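Local coordinates for XRE family transcriptional regulator (Enterobacter cloacae subsp. cloacae, PDB 6B8W), which probably regulates transcription as a DNA-binding protein of the XRE family, this chain being its metal-binding cupin domain without the helix-turn-helix part, at residues A[1-6]-A[20-25]; A[27-32]-A[74-79]; A[48-53]-A[85-90]. All coordinates share one frame; numbering follows the deposited sequence. Where two conformers were deposited one is given.

Overall arrangement
Interactions 1 and 2 each join neighbouring strands within one sheet of a cupin barrel, 1 at the edge of the five-stranded sheet and 2 at the edge of the four-stranded one, with centres about 11 Å apart. Interaction 3 packs one sheet on the other, its centre about 10 Å from that of interaction 1 and about 9 Å from that of interaction 2. Leu24 O and Asn79 ND2, 2.8 Å apart, connect interactions 1 and 2, and the salt bridge Arg78 NE to Glu51 OE1, 2.7 Å, joins 2 and 3. His75 and Tyr77 of interaction 2 are manganese ligands together with Glu41, although no metal is bound here; Phe87 of interaction 3 packs beside Tyr77.

Interaction 1 (A[1-6]-A[20-25]); sequences QAMVVK and FSIILA
Met3 to Lys6 run antiparallel to Ser21 to Leu24, the strand axes 4.7 Å apart at closest, with Val4–Ile23 and Lys6–Ser21 as hydrogen-bonded pairs and Met3–Leu24 and Val5–Ile22 as non-hydrogen-bonded ones. Ala25 N extends the pairing by one bond to Ala2 O, nearly straight at 178°. Met3, Val5, Ile22 and Leu24 share one face. The extended Met3 chain, its CG anti to the backbone N (chi1 -163°), passes Leu24 CD1 with CG at 3.8 Å and ends with CE beside Ile22 CG2. Val5 lies alongside Ile22, both pointing the same way, and its CG1 reaches Ile22 CG1 and, at 4.0 Å, Phe20 CD1. Val4, Lys6, Ser21 and Ile23 occupy the other face, where Ser21 OG bonds to His86 and Lys6 packs on Asp64 of the second subunit. Two waters also link the two segments: one donates to Gln1 O and Ile23 O, the other to Val4 O and Ser21 O. Ile22 and Leu24 also pack on strand 85-92, with Tyr77 of the manganese site near Leu24. The arrangement is a beta hairpin whose first strand, 3-7, forms an edge of the five-stranded sheet of the cupin barrel.

Interaction 2 (A[27-32]-A[74-79]); sequences GALSES and PHAYRN
Ser32 sits on the face of the His75 imidazole: its CB stands 3.4 Å from the ring centroid and 15° off the normal, a CH-pi contact over the middle of the ring. The His75 chi1 of 56°, with CG between the backbone N and the carbonyl carbon, brings the ring beneath that CB, while the Ser32 chi1 sets OG 3.0 Å from His75 O. The same two residues are joined through the backbone by Ser32 N to His75 O, 2.9 Å and almost straight at 173°. Next along the strands, Ser30 and Tyr77 form a hydrogen-bonded antiparallel pair with a bond each way; Ser30 O, besides taking the Tyr77 N-H, lies at the edge of the phenol ring, 3.3 Å from CD1. On the other face Leu29 CD1 touches Ala76 CB at 4.2 Å and passes Arg78 CB at an angle, while Glu31 CG rests against Ala76 CB. Asn79 N to Ala28 O and Gly27 N to Asn79 O continue the pairing beyond the strands. Strands 29-31 and 75-78 belong to the smaller sheet of the cupin barrel, and His75 and Tyr77 are manganese ligands with Glu41, though the metal is absent from this chain. Here His75 NE2 makes a weak bond of 2.9 Å to Tyr77 OH, which lies in the plane of the imidazole at its edge, and another weak one to Glu41 OE1. Further out, Glu41 OE2 bonds Tyr77 OH, and Lys73 O bonds His75 ND1, which helps to fix the rotation of the imidazole. Phe69 meets that ring edge-to-face. The Arg78 guanidinium makes a salt bridge with Glu51 and a cation-pi contact with Trp58.

Interaction 3 (A[48-53]-A[85-90]); sequences GELEMK and VHFHSL
Leu50 reaches from strand 50-54 toward Val85 and Phe87 of strand 85-92, an apolar contact between the two sheets of the cupin barrel. No hydrogen bond crosses between 48-53 and 85-90; the join is made by packing of side chains on one another and on the backbone of Gly48 and Glu49. At the start of Leu50, CB meets Val85 CG2 at 3.9 Å. CG stands anti to the backbone N, carrying the fork inward, and the two methyls then divide the Phe87 ring between them. CD2 lies over one face, 4.0 Å from the centroid and 16° off the normal in a CH-pi contact, offset toward the rim so that CG of the ring is its nearest atom. Leu50 CD1 lies on the same face, over the CD1–CE1 rim, 3.9 Å from Phe87 CE1, and it also approaches Val85 CG1. The Leu50 and Phe87 side chains meet at about a right angle. A chi1 of 63° puts Phe87 CG between its own backbone N and carbonyl carbon, and chi2 turns the ring face to Leu50. Phe87 also packs against Tyr77, the two rings inclined by about 15°, so that Phe87 lies behind a manganese ligand and Leu50 backs Phe87; Ile22 touches Phe87 from the larger sheet, and Val43 touches Leu50. The nearest pair of CA atoms is Gly48 CA and Val85 CA, 4.4 Å apart, and Gly48 C lies near Val85 CG2. Glu49 CB points away from strand 85-92, but its carbonyl oxygen, Glu49 O, rests 3.4 Å from Val85 CG2 and 3.5 Å from Val85 CB.

Interaction 1 (A[1-6]-A[20-25])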
loop_
_atom_site.group_PDB
_atom_site.type_symbol
_atom_site.label_atom_id
_atom_site.label_comp_id
_atom_site.label_asym_id
_atom_site.label_seq_id
_atom_site.Cartn_x
_atom_site.Cartn_y
_atom_site.Cartn_z
ATOM N N GLN A 1 8.255 -6.392 20.952
ATOM C CA GLN A 1 8.130 -4.906 20.779
ATOM C C GLN A 1 6.698 -4.510 20.349
ATOM O O GLN A 1 6.116 -5.099 19.429
ATOM C CB GLN A 1 9.195 -4.379 19.797
ATOM C CG GLN A 1 9.243 -2.857 19.665
ATOM C CD GLN A 1 10.401 -2.367 18.801
ATOM O OE1 GLN A 1 11.549 -2.780 18.979
ATOM N NE2 GLN A 1 10.107 -1.454 17.880
ATOM N N ALA A 2 6.148 -3.507 21.032
ATOM C CA ALA A 2 4.772 -3.053 20.805
ATOM C C ALA A 2 4.465 -2.615 19.362
ATOM O O ALA A 2 3.427 -2.983 18.807
ATOM C CB ALA A 2 4.427 -1.935 21.784
ATOM N N MET A 3 5.365 -1.836 18.771
ATOM C CA MET A 3 5.176 -1.325 17.417
ATOM C C MET A 3 6.506 -1.361 16.658
ATOM O O MET A 3 7.512 -0.818 17.137
ATOM C CB MET A 3 4.645 0.109 17.474
ATOM C CG MET A 3 4.034 0.596 16.167
ATOM S SD MET A 3 3.530 2.325 16.275
ATOM C CE MET A 3 2.334 2.529 14.960
ATOM N N VAL A 4 6.512 -2.016 15.497
ATOM C CA VAL A 4 7.704 -2.094 14.642
ATOM C C VAL A 4 7.356 -1.427 13.323
ATOM O O VAL A 4 6.428 -1.856 12.626
ATOM C CB VAL A 4 8.155 -3.543 14.392
ATOM C CG1 VAL A 4 9.301 -3.592 13.377
ATOM C CG2 VAL A 4 8.577 -4.198 15.698
ATOM N N VAL A 5 8.112 -0.383 12.989
ATOM C CA VAL A 5 7.895 0.396 11.779
ATOM C C VAL A 5 9.057 0.179 10.819
ATOM O O VAL A 5 10.222 0.224 11.210
ATOM C CB VAL A 5 7.787 1.898 12.099
ATOM C CG1 VAL A 5 7.355 2.683 10.866
ATOM C CG2 VAL A 5 6.811 2.110 13.246
ATOM N N LYS A 6 8.711 -0.012 9.558
ATOM C CA LYS A 6 9.649 -0.260 8.474
ATOM C C LYS A 6 9.218 0.535 7.221
ATOM O O LYS A 6 8.082 0.404 6.771
ATOM C CB LYS A 6 9.638 -1.772 8.192
ATOM C CG LYS A 6 9.978 -2.191 6.781
ATOM C CD LYS A 6 9.759 -3.687 6.570
ATOM C CE LYS A 6 9.715 -4.030 5.082
ATOM N NZ LYS A 6 10.848 -3.430 4.321
ATOM N N PHE A 20 4.977 3.426 4.888
ATOM C CA PHE A 20 5.462 2.656 5.994
ATOM C C PHE A 20 4.682 1.380 6.164
ATOM O O PHE A 20 3.483 1.338 5.917
ATOM C CB PHE A 20 5.305 3.472 7.291
ATOM C CG PHE A 20 6.046 4.765 7.281
ATOM C CD1 PHE A 20 7.436 4.778 7.411
ATOM C CD2 PHE A 20 5.373 5.972 7.159
ATOM C CE1 PHE A 20 8.137 5.976 7.401
ATOM C CE2 PHE A 20 6.064 7.172 7.155
ATOM C CZ PHE A 20 7.452 7.175 7.276
ATOM N N SER A 21 5.378 0.357 6.630
ATOM C CA SER A 21 4.790 -0.917 6.966
ATOM C C SER A 21 4.929 -1.025 8.486
ATOM O O SER A 21 6.056 -0.990 9.017
ATOM C CB SER A 21 5.539 -2.044 6.271
ATOM O OG SER A 21 5.036 -3.279 6.716
ATOM N N ILE A 22 3.802 -1.213 9.165
ATOM C CA ILE A 22 3.761 -1.205 10.625
ATOM C C ILE A 22 3.115 -2.460 11.182
ATOM O O ILE A 22 2.073 -2.887 10.701
ATOM C CB ILE A 22 2.958 0.021 11.098
ATOM C CG1 ILE A 22 3.594 1.310 10.539
ATOM C CG2 ILE A 22 2.838 0.057 12.625
ATOM C CD1 ILE A 22 2.825 2.577 10.848
ATOM N N ILE A 23 3.742 -3.045 12.198
ATOM C CA ILE A 23 3.194 -4.214 12.879
ATOM C C ILE A 23 2.947 -3.770 14.337
ATOM O O ILE A 23 3.871 -3.334 15.024
ATOM C CB ILE A 23 4.099 -5.422 12.813
ATOM C CG1 ILE A 23 4.297 -5.827 11.334
ATOM C CG2 ILE A 23 3.476 -6.572 13.601
ATOM C CD1 ILE A 23 5.285 -6.953 11.101
ATOM N N LEU A 24 1.701 -3.906 14.776
ATOM C CA LEU A 24 1.261 -3.496 16.112
ATOM C C LEU A 24 0.862 -4.748 16.894
ATOM O O LEU A 24 -0.008 -5.527 16.467
ATOM C CB LEU A 24 0.093 -2.501 15.943
ATOM C CG LEU A 24 -0.376 -1.566 17.041
ATOM C CD1 LEU A 24 0.753 -0.663 17.552
ATOM C CD2 LEU A 24 -1.546 -0.717 16.520
ATOM N N ALA A 25 1.535 -4.959 18.026
ATOM C CA ALA A 25 1.324 -6.134 18.861
ATOM C C ALA A 25 -0.025 -6.098 19.564
ATOM O O ALA A 25 -0.589 -5.027 19.746
ATOM C CB ALA A 25 2.440 -6.250 19.896
HETATM O O HOH W 1 4.908 -5.525 16.803
HETATM O O HOH W 2 7.097 -3.379 10.303
#

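Interaction 2 (A[27-32]-A[74-79])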
loop_
_atom_site.group_PDB
_atom_site.type_symbol
_atom_site.label_atom_id
_atom_site.label_comp_id
_atom_site.label_asym_id
_atom_site.label_seq_id
_atom_site.Cartn_x
_atom_site.Cartn_y
_atom_site.Cartn_z
ATOM N N GLY A 27 -2.846 -5.581 22.009
ATOM C CA GLY A 27 -3.005 -4.665 23.137
ATOM C C GLY A 27 -2.266 -3.347 23.034
ATOM O O GLY A 27 -2.441 -2.486 23.891
ATOM N N ALA A 28 -1.443 -3.183 21.998
ATOM C CA ALA A 28 -0.680 -1.972 21.829
ATOM C C ALA A 28 -1.546 -0.801 21.332
ATOM O O ALA A 28 -2.485 -0.982 20.570
ATOM C CB ALA A 28 0.472 -2.216 20.874
ATOM N N LEU A 29 -1.194 0.383 21.808
ATOM C CA LEU A 29 -1.834 1.639 21.468
ATOM C C LEU A 29 -0.743 2.619 21.075
ATOM O O LEU A 29 0.206 2.836 21.845
ATOM C CB LEU A 29 -2.573 2.198 22.668
ATOM C CG LEU A 29 -3.124 3.624 22.544
ATOM C CD1 LEU A 29 -4.232 3.729 21.515
ATOM C CD2 LEU A 29 -3.615 4.113 23.915
ATOM N N SER A 30 -0.905 3.247 19.911
ATOM C CA SER A 30 0.034 4.245 19.434
ATOM C C SER A 30 -0.723 5.516 19.040
ATOM O O SER A 30 -1.632 5.465 18.212
ATOM C CB SER A 30 0.780 3.695 18.221
ATOM O OG SER A 30 1.712 4.628 17.716
ATOM N N GLU A 31 -0.356 6.641 19.646
ATOM C CA GLU A 31 -0.951 7.928 19.315
ATOM C C GLU A 31 -0.043 8.616 18.287
ATOM O O GLU A 31 1.178 8.576 18.398
ATOM C CB GLU A 31 -1.200 8.766 20.587
ATOM C CG GLU A 31 -2.333 8.131 21.402
ATOM C CD GLU A 31 -2.512 8.667 22.812
ATOM O OE1 GLU A 31 -1.939 9.732 23.161
ATOM O OE2 GLU A 31 -3.266 7.997 23.572
ATOM N N SER A 32 -0.642 9.219 17.270
ATOM C CA SER A 32 0.138 9.869 16.211
ATOM C C SER A 32 0.938 11.042 16.732
ATOM O O SER A 32 0.570 11.655 17.715
ATOM C CB SER A 32 -0.792 10.391 15.125
ATOM O OG SER A 32 -1.677 11.373 15.657
ATOM N N PRO A 74 -5.059 14.849 15.539
ATOM C CA PRO A 74 -4.746 13.715 16.434
ATOM C C PRO A 74 -5.494 12.443 16.045
ATOM O O PRO A 74 -6.678 12.488 15.697
ATOM C CB PRO A 74 -5.201 14.203 17.816
ATOM C CG PRO A 74 -5.198 15.692 17.724
ATOM C CD PRO A 74 -5.486 16.051 16.291
ATOM N N HIS A 75 -4.777 11.336 16.007
ATOM C CA HIS A 75 -5.379 10.044 15.687
ATOM C C HIS A 75 -4.582 8.985 16.394
ATOM O O HIS A 75 -3.492 9.276 16.898
ATOM C CB HIS A 75 -5.469 9.795 14.175
ATOM C CG HIS A 75 -4.174 9.893 13.434
ATOM N ND1 HIS A 75 -3.615 11.102 13.069
ATOM C CD2 HIS A 75 -3.378 8.935 12.898
ATOM C CE1 HIS A 75 -2.505 10.876 12.378
ATOM N NE2 HIS A 75 -2.340 9.572 12.266
ATOM N N ALA A 76 -5.128 7.774 16.431
ATOM C CA ALA A 76 -4.506 6.704 17.164
ATOM C C ALA A 76 -4.720 5.377 16.489
ATOM O O ALA A 76 -5.648 5.206 15.710
ATOM C CB ALA A 76 -5.042 6.674 18.583
ATOM N N TYR A 77 -3.838 4.443 16.804
ATOM C CA TYR A 77 -3.857 3.130 16.229
ATOM C C TYR A 77 -3.877 2.166 17.399
ATOM O O TYR A 77 -3.076 2.304 18.302
ATOM C CB TYR A 77 -2.572 2.892 15.410
ATOM C CG TYR A 77 -2.177 4.008 14.450
ATOM C CD1 TYR A 77 -1.483 5.117 14.898
ATOM C CD2 TYR A 77 -2.422 3.913 13.090
ATOM C CE1 TYR A 77 -1.091 6.131 14.032
ATOM C CE2 TYR A 77 -2.020 4.918 12.207
ATOM C CZ TYR A 77 -1.362 6.025 12.686
ATOM O OH TYR A 77 -0.944 7.045 11.836
ATOM N N ARG A 78 -4.749 1.171 17.355
ATOM C CA ARG A 78 -4.853 0.239 18.458
ATOM C C ARG A 78 -5.134 -1.169 17.967
ATOM O O ARG A 78 -5.876 -1.360 17.007
ATOM C CB ARG A 78 -5.949 0.711 19.425
ATOM C CG ARG A 78 -6.048 -0.070 20.730
ATOM C CD ARG A 78 -7.045 0.562 21.700
ATOM N NE ARG A 78 -8.410 0.530 21.185
ATOM C CZ ARG A 78 -9.473 1.085 21.773
ATOM N NH1 ARG A 78 -9.365 1.744 22.925
ATOM N NH2 ARG A 78 -10.675 0.951 21.218
ATOM N N ASN A 79 -4.518 -2.143 18.644
ATOM C CA ASN A 79 -4.740 -3.553 18.357
ATOM C C ASN A 79 -5.443 -4.174 19.545
ATOM O O ASN A 79 -4.829 -4.354 20.593
ATOM C CB ASN A 79 -3.422 -4.278 18.121
ATOM C CG ASN A 79 -3.622 -5.717 17.663
ATOM O OD1 ASN A 79 -4.746 -6.211 17.643
ATOM N ND2 ASN A 79 -2.534 -6.393 17.298
#

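Interaction 3 (A[48-53]-A[85-90])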
loop_
_atom_site.group_PDB
_atom_site.type_symbol
_atom_site.label_atom_id
_atom_site.label_comp_id
_atom_site.label_asym_id
_atom_site.label_seq_id
_atom_site.Cartn_x
_atom_site.Cartn_y
_atom_site.Cartn_z
ATOM N N GLY A 48 -4.674 -9.120 9.946
ATOM C CA GLY A 48 -5.152 -8.864 11.298
ATOM C C GLY A 48 -6.318 -7.898 11.287
ATOM O O GLY A 48 -6.998 -7.767 10.281
ATOM N N GLU A 49 -6.530 -7.234 12.421
ATOM C CA GLU A 49 -7.617 -6.284 12.624
ATOM C C GLU A 49 -7.053 -5.068 13.322
ATOM O O GLU A 49 -6.369 -5.199 14.321
ATOM C CB GLU A 49 -8.675 -6.859 13.549
ATOM C CG GLU A 49 -9.282 -8.140 13.068
ATOM C CD GLU A 49 -10.356 -8.648 13.994
ATOM O OE1 GLU A 49 -10.663 -7.983 15.013
ATOM O OE2 GLU A 49 -10.902 -9.712 13.661
ATOM N N LEU A 50 -7.330 -3.895 12.781
ATOM C CA LEU A 50 -6.846 -2.655 13.345
ATOM C C LEU A 50 -7.983 -1.749 13.816
ATOM O O LEU A 50 -9.005 -1.610 13.140
ATOM C CB LEU A 50 -6.056 -1.898 12.271
ATOM C CG LEU A 50 -5.478 -0.530 12.662
ATOM C CD1 LEU A 50 -4.390 -0.711 13.699
ATOM C CD2 LEU A 50 -4.922 0.186 11.438
ATOM N N GLU A 51 -7.783 -1.098 14.949
ATOM C CA GLU A 51 -8.701 -0.076 15.394
ATOM C C GLU A 51 -8.027 1.284 15.131
ATOM O O GLU A 51 -6.861 1.470 15.475
ATOM C CB GLU A 51 -9.025 -0.249 16.872
ATOM C CG GLU A 51 -9.881 -1.460 17.166
ATOM C CD GLU A 51 -10.062 -1.710 18.662
ATOM O OE1 GLU A 51 -9.110 -1.468 19.452
ATOM O OE2 GLU A 51 -11.146 -2.219 19.047
ATOM N N MET A 52 -8.749 2.196 14.484
ATOM C CA MET A 52 -8.269 3.550 14.201
ATOM C C MET A 52 -9.183 4.551 14.885
ATOM O O MET A 52 -10.410 4.463 14.754
ATOM C CB MET A 52 -8.307 3.889 12.705
ATOM C CG MET A 52 -7.224 3.272 11.851
ATOM S SD MET A 52 -5.553 3.725 12.314
ATOM C CE MET A 52 -5.585 5.500 12.066
ATOM N N LYS A 53 -8.580 5.515 15.562
ATOM C CA LYS A 53 -9.312 6.586 16.194
ATOM C C LYS A 53 -9.056 7.803 15.307
ATOM O O LYS A 53 -7.930 8.267 15.205
ATOM C CB LYS A 53 -8.835 6.854 17.613
ATOM C CG LYS A 53 -9.745 7.803 18.357
ATOM C CD LYS A 53 -9.254 8.082 19.765
ATOM C CE LYS A 53 -10.285 8.899 20.530
ATOM N NZ LYS A 53 -9.818 9.119 21.922
ATOM N N VAL A 85 -1.208 -7.028 14.217
ATOM C CA VAL A 85 -1.900 -6.459 13.054
ATOM C C VAL A 85 -0.845 -5.756 12.218
ATOM O O VAL A 85 -0.028 -5.004 12.748
ATOM C CB VAL A 85 -3.053 -5.507 13.404
ATOM C CG1 VAL A 85 -2.591 -4.338 14.268
ATOM C CG2 VAL A 85 -3.735 -4.995 12.138
ATOM N N HIS A 86 -0.840 -6.063 10.917
ATOM C CA HIS A 86 0.086 -5.490 9.966
ATOM C C HIS A 86 -0.688 -4.517 9.085
ATOM O O HIS A 86 -1.685 -4.892 8.484
ATOM C CB HIS A 86 0.697 -6.611 9.116
ATOM C CG HIS A 86 1.657 -6.136 8.067
ATOM N ND1 HIS A 86 1.944 -6.880 6.943
ATOM C CD2 HIS A 86 2.352 -4.980 7.940
ATOM C CE1 HIS A 86 2.812 -6.226 6.191
ATOM N NE2 HIS A 86 3.058 -5.056 6.763
ATOM N N PHE A 87 -0.260 -3.260 9.040
ATOM C CA PHE A 87 -0.931 -2.294 8.186
ATOM C C PHE A 87 0.087 -1.403 7.518
ATOM O O PHE A 87 1.256 -1.413 7.875
ATOM C CB PHE A 87 -1.987 -1.485 8.948
ATOM C CG PHE A 87 -1.442 -0.633 10.064
ATOM C CD1 PHE A 87 -1.224 -1.172 11.323
ATOM C CD2 PHE A 87 -1.189 0.715 9.862
ATOM C CE1 PHE A 87 -0.744 -0.386 12.354
ATOM C CE2 PHE A 87 -0.708 1.517 10.888
ATOM C CZ PHE A 87 -0.489 0.972 12.145
ATOM N N HIS A 88 -0.343 -0.710 6.473
ATOM C CA HIS A 88 0.511 0.275 5.832
ATOM C C HIS A 88 -0.028 1.643 6.133
ATOM O O HIS A 88 -1.250 1.842 6.213
ATOM C CB HIS A 88 0.584 0.170 4.306
ATOM C CG HIS A 88 1.207 -1.078 3.788
ATOM N ND1 HIS A 88 1.158 -1.417 2.450
ATOM C CD2 HIS A 88 1.851 -2.090 4.411
ATOM C CE1 HIS A 88 1.770 -2.571 2.272
ATOM N NE2 HIS A 88 2.186 -3.010 3.445
ATOM N N SER A 89 0.891 2.587 6.282
ATOM C CA SER A 89 0.563 3.976 6.502
ATOM C C SER A 89 1.234 4.750 5.386
ATOM O O SER A 89 2.453 4.738 5.270
ATOM C CB SER A 89 1.057 4.435 7.872
ATOM O OG SER A 89 0.988 5.847 7.986
ATOM N N LEU A 90 0.430 5.389 4.545
ATOM C CA LEU A 90 0.938 6.190 3.447
ATOM C C LEU A 90 0.769 7.642 3.819
ATOM O O LEU A 90 -0.284 8.034 4.305
ATOM C CB LEU A 90 0.162 5.918 2.166
ATOM C CG LEU A 90 0.336 4.551 1.490
ATOM C CD1 LEU A 90 -0.182 3.412 2.334
ATOM C CD2 LEU A 90 -0.434 4.610 0.185
#